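Local structure of ribosomal RNA processing protein 6 (Trypanosoma brucei brucei, 4NLC) at residues Phe299-Met304 with Met352-Ile357. The protein is a 3'-5' exoribonuclease of the exosome component 10/RRP6 family that acts on RNA and probably takes part in ribosomal RNA processing. The protein carries 1 engineered substitution. Numbering follows the deposited sequence.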
ATOM      1  N   PHE A 299      21.031   0.045 -14.600  1.00 35.29           N
ATOM      2  CA  PHE A 299      19.660  -0.124 -14.157  1.00 35.97           C
ATOM      3  C   PHE A 299      19.455  -1.482 -13.484  1.00 39.54           C
ATOM      4  O   PHE A 299      18.790  -1.553 -12.455  1.00 39.32           O
ATOM      5  CB  PHE A 299      18.657   0.112 -15.310  1.00 38.37           C
ATOM      6  CG  PHE A 299      17.232   0.224 -14.804  1.00 41.36           C
ATOM      7  CD1 PHE A 299      16.461  -0.916 -14.575  1.00 45.61           C
ATOM      8  CD2 PHE A 299      16.689   1.461 -14.480  1.00 43.67           C
ATOM      9  CE1 PHE A 299      15.162  -0.813 -14.057  1.00 47.24           C
ATOM     10  CE2 PHE A 299      15.382   1.561 -13.989  1.00 47.04           C
ATOM     11  CZ  PHE A 299      14.631   0.425 -13.772  1.00 45.44           C
ATOM     12  N   ASN A 300      20.029  -2.549 -14.049  1.00 37.45           N
ATOM     13  CA  ASN A 300      19.901  -3.892 -13.471  1.00 37.48           C
ATOM     14  C   ASN A 300      20.679  -4.020 -12.193  1.00 38.12           C
ATOM     15  O   ASN A 300      20.189  -4.653 -11.263  1.00 37.13           O
ATOM     16  CB  ASN A 300      20.237  -4.985 -14.479  1.00 37.54           C
ATOM     17  CG  ASN A 300      19.155  -5.101 -15.510  1.00 49.41           C
ATOM     18  OD1 ASN A 300      18.099  -4.468 -15.399  1.00 53.64           O
ATOM     19  ND2 ASN A 300      19.377  -5.904 -16.523  1.00 34.57           N
ATOM     20  N   TRP A 301      21.853  -3.352 -12.116  1.00 33.06           N
ATOM     21  CA  TRP A 301      22.640  -3.296 -10.892  1.00 32.22           C
ATOM     22  C   TRP A 301      21.837  -2.519  -9.807  1.00 34.72           C
ATOM     23  O   TRP A 301      21.811  -2.933  -8.641  1.00 35.22           O
ATOM     24  CB  TRP A 301      23.997  -2.609 -11.128  1.00 30.76           C
ATOM     25  CG  TRP A 301      24.761  -2.484  -9.850  1.00 32.12           C
ATOM     26  CD1 TRP A 301      25.535  -3.444  -9.272  1.00 35.60           C
ATOM     27  CD2 TRP A 301      24.644  -1.426  -8.882  1.00 31.61           C
ATOM     28  NE1 TRP A 301      25.932  -3.041  -8.020  1.00 35.01           N
ATOM     29  CE2 TRP A 301      25.408  -1.803  -7.759  1.00 36.02           C
ATOM     30  CE3 TRP A 301      23.984  -0.183  -8.866  1.00 32.69           C
ATOM     31  CZ2 TRP A 301      25.561  -0.970  -6.642  1.00 35.53           C
ATOM     32  CZ3 TRP A 301      24.120   0.635  -7.753  1.00 34.37           C
ATOM     33  CH2 TRP A 301      24.909   0.245  -6.661  1.00 35.50           C
ATOM     34  N   ARG A 302      21.220  -1.389 -10.195  1.00 29.10           N
ATOM     35  CA  ARG A 302      20.465  -0.523  -9.287  1.00 29.17           C
ATOM     36  C   ARG A 302      19.326  -1.278  -8.637  1.00 34.05           C
ATOM     37  O   ARG A 302      19.082  -1.087  -7.446  1.00 34.02           O
ATOM     38  CB  ARG A 302      19.999   0.779  -9.985  1.00 27.85           C
ATOM     39  CG  ARG A 302      19.415   1.811  -9.029  1.00 31.65           C
ATOM     40  CD  ARG A 302      18.824   3.002  -9.755  1.00 39.87           C
ATOM     41  NE  ARG A 302      17.620   2.621 -10.473  1.00 43.93           N
ATOM     42  CZ  ARG A 302      16.521   3.354 -10.540  1.00 48.33           C
ATOM     43  NH1 ARG A 302      16.469   4.539  -9.954  1.00 33.74           N
ATOM     44  NH2 ARG A 302      15.464   2.905 -11.189  1.00 31.32           N
ATOM     45  N   ASP A 303      18.673  -2.173  -9.390  1.00 31.67           N
ATOM     46  CA  ASP A 303      17.596  -2.989  -8.843  1.00 31.93           C
ATOM     47  C   ASP A 303      18.145  -4.040  -7.862  1.00 35.48           C
ATOM     48  O   ASP A 303      17.581  -4.195  -6.793  1.00 34.61           O
ATOM     49  CB  ASP A 303      16.738  -3.612  -9.944  1.00 33.94           C
ATOM     50  CG  ASP A 303      15.498  -4.273  -9.369  1.00 40.29           C
ATOM     51  OD1 ASP A 303      14.507  -3.557  -9.106  1.00 38.60           O
ATOM     52  OD2 ASP A 303      15.534  -5.494  -9.149  1.00 44.97           O
ATOM     53  N   MET A 304      19.243  -4.723  -8.206  1.00 33.18           N
ATOM     54  CA  MET A 304      19.907  -5.698  -7.327  1.00 34.73           C
ATOM     55  C   MET A 304      20.348  -5.038  -5.997  1.00 34.58           C
ATOM     56  O   MET A 304      19.986  -5.519  -4.928  1.00 32.78           O
ATOM     57  CB  MET A 304      21.106  -6.372  -8.036  1.00 39.09           C
ATOM     58  CG  MET A 304      20.681  -7.366  -9.106  1.00 47.26           C
ATOM     59  SD  MET A 304      22.010  -8.115 -10.121  1.00 56.69           S
ATOM     60  CE  MET A 304      21.615  -9.873  -9.914  1.00 54.67           C
ATOM     61  N   MET A 352      33.233   0.905  -7.259  1.00 41.30           N
ATOM     62  CA  MET A 352      34.172   0.144  -8.094  1.00 41.04           C
ATOM     63  C   MET A 352      33.447  -0.823  -9.031  1.00 44.64           C
ATOM     64  O   MET A 352      33.915  -1.064 -10.152  1.00 45.40           O
ATOM     65  CB  MET A 352      35.256  -0.549  -7.248  1.00 45.00           C
ATOM     66  CG  MET A 352      36.190   0.439  -6.513  1.00 49.89           C
ATOM     67  SD  MET A 352      36.823   1.846  -7.499  1.00 54.49           S
ATOM     68  CE  MET A 352      38.036   1.009  -8.523  1.00 52.51           C
ATOM     69  N   LYS A 353      32.280  -1.326  -8.593  1.00 39.64           N
ATOM     70  CA  LYS A 353      31.405  -2.202  -9.383  1.00 39.04           C
ATOM     71  C   LYS A 353      30.744  -1.380 -10.515  1.00 40.17           C
ATOM     72  O   LYS A 353      30.675  -1.853 -11.651  1.00 38.93           O
ATOM     73  CB  LYS A 353      30.335  -2.863  -8.476  1.00 41.09           C
ATOM     74  CG  LYS A 353      29.464  -3.902  -9.179  1.00 62.83           C
ATOM     75  CD  LYS A 353      29.431  -5.243  -8.438  1.00 79.03           C
ATOM     76  CE  LYS A 353      28.425  -5.302  -7.305  1.00 89.69           C
ATOM     77  NZ  LYS A 353      28.410  -6.637  -6.652  1.00 99.16           N
ATOM     78  N   LEU A 354      30.253  -0.150 -10.199  1.00 35.65           N
ATOM     79  CA  LEU A 354      29.636   0.744 -11.194  1.00 34.01           C
ATOM     80  C   LEU A 354      30.682   1.135 -12.229  1.00 37.26           C
ATOM     81  O   LEU A 354      30.400   1.141 -13.429  1.00 37.40           O
ATOM     82  CB  LEU A 354      29.059   2.006 -10.537  1.00 33.73           C
ATOM     83  CG  LEU A 354      27.897   1.830  -9.585  1.00 37.39           C
ATOM     84  CD1 LEU A 354      27.633   3.114  -8.827  1.00 38.14           C
ATOM     85  CD2 LEU A 354      26.653   1.446 -10.326  1.00 38.26           C
ATOM     86  N   LEU A 355      31.900   1.411 -11.759  1.00 33.34           N
ATOM     87  CA  LEU A 355      33.063   1.737 -12.578  1.00 33.39           C
ATOM     88  C   LEU A 355      33.463   0.542 -13.468  1.00 36.54           C
ATOM     89  O   LEU A 355      33.848   0.748 -14.615  1.00 35.54           O
ATOM     90  CB  LEU A 355      34.219   2.166 -11.659  1.00 34.56           C
ATOM     91  CG  LEU A 355      35.519   2.631 -12.300  1.00 39.26           C
ATOM     92  CD1 LEU A 355      35.271   3.715 -13.326  1.00 37.73           C
ATOM     93  CD2 LEU A 355      36.503   3.099 -11.247  1.00 40.82           C
ATOM     94  N   GLN A 356      33.321  -0.696 -12.967  1.00 33.32           N
ATOM     95  CA  GLN A 356      33.647  -1.887 -13.764  1.00 33.77           C
ATOM     96  C   GLN A 356      32.654  -2.061 -14.925  1.00 35.98           C
ATOM     97  O   GLN A 356      33.062  -2.430 -16.040  1.00 34.92           O
ATOM     98  CB  GLN A 356      33.709  -3.156 -12.881  1.00 35.90           C
ATOM     99  CG  GLN A 356      34.559  -4.279 -13.492  1.00 39.50           C
ATOM    100  CD  GLN A 356      35.894  -3.798 -14.012  1.00 59.17           C
ATOM    101  OE1 GLN A 356      36.743  -3.257 -13.277  1.00 57.24           O
ATOM    102  NE2 GLN A 356      36.093  -3.962 -15.304  1.00 48.33           N
ATOM    103  N   ILE A 357      31.355  -1.761 -14.656  1.00 31.79           N
ATOM    104  CA  ILE A 357      30.258  -1.808 -15.637  1.00 31.28           C
ATOM    105  C   ILE A 357      30.612  -0.928 -16.836  1.00 34.37           C
ATOM    106  O   ILE A 357      30.509  -1.378 -17.972  1.00 35.06           O
ATOM    107  CB  ILE A 357      28.876  -1.432 -15.003  1.00 32.94           C
ATOM    108  CG1 ILE A 357      28.341  -2.586 -14.118  1.00 33.60           C
ATOM    109  CG2 ILE A 357      27.840  -1.025 -16.085  1.00 31.92           C
ATOM    110  CD1 ILE A 357      27.167  -2.205 -13.126  1.00 27.26           C
TER
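W301 faces K353, L354 and I357, and is the one residue of 299-304 whose side chain touches 352-357. The CH-pi contact comes from L354, whose CD2 methyl sits over one face of the indole, 3.8 Å from the centroid of the W301 six-membered ring and 24° off the ring normal. That methyl lies toward the rim, and its nearest carbon is W301 CE3, at 3.5 Å from L354 CD2. The two side chains cross at about a right angle, and of the L354 branches it is CD2 that touches the ring.

Both helices belong to the HRDC domain, a helical bundle C-terminal to the exonuclease domain in RRP6 proteins. Helix 289-309 and helix 351-359 run nearly antiparallel here, their local axes at 157° and 11.3 Å apart, a gap that the large indole bridges.

Aliphatic packing continues with I357, one turn on from K353: its CD1 methyl reaches W301 CB at 3.8 Å and lies 4.1 Å from W301 CG, at the root of the indole. At the edge of the ring, near its plane, the contact falls to the exposed lysine. K353 leaves its helix with CG anti to the backbone N (chi1 -174°), then bends at chi2 and chi3, which brings CE within 3.4 Å of W301 NE1 and CG within 3.8 Å of the same nitrogen. These are contacts of methylene carbons; the bent lysine chain crosses the indole obliquely, with CE at the pyrrole edge. M317 touches both W301 and L354, V316 of helix 313-316 also packs on the indole, and I298 on helix 289-309 meets L354 and I357.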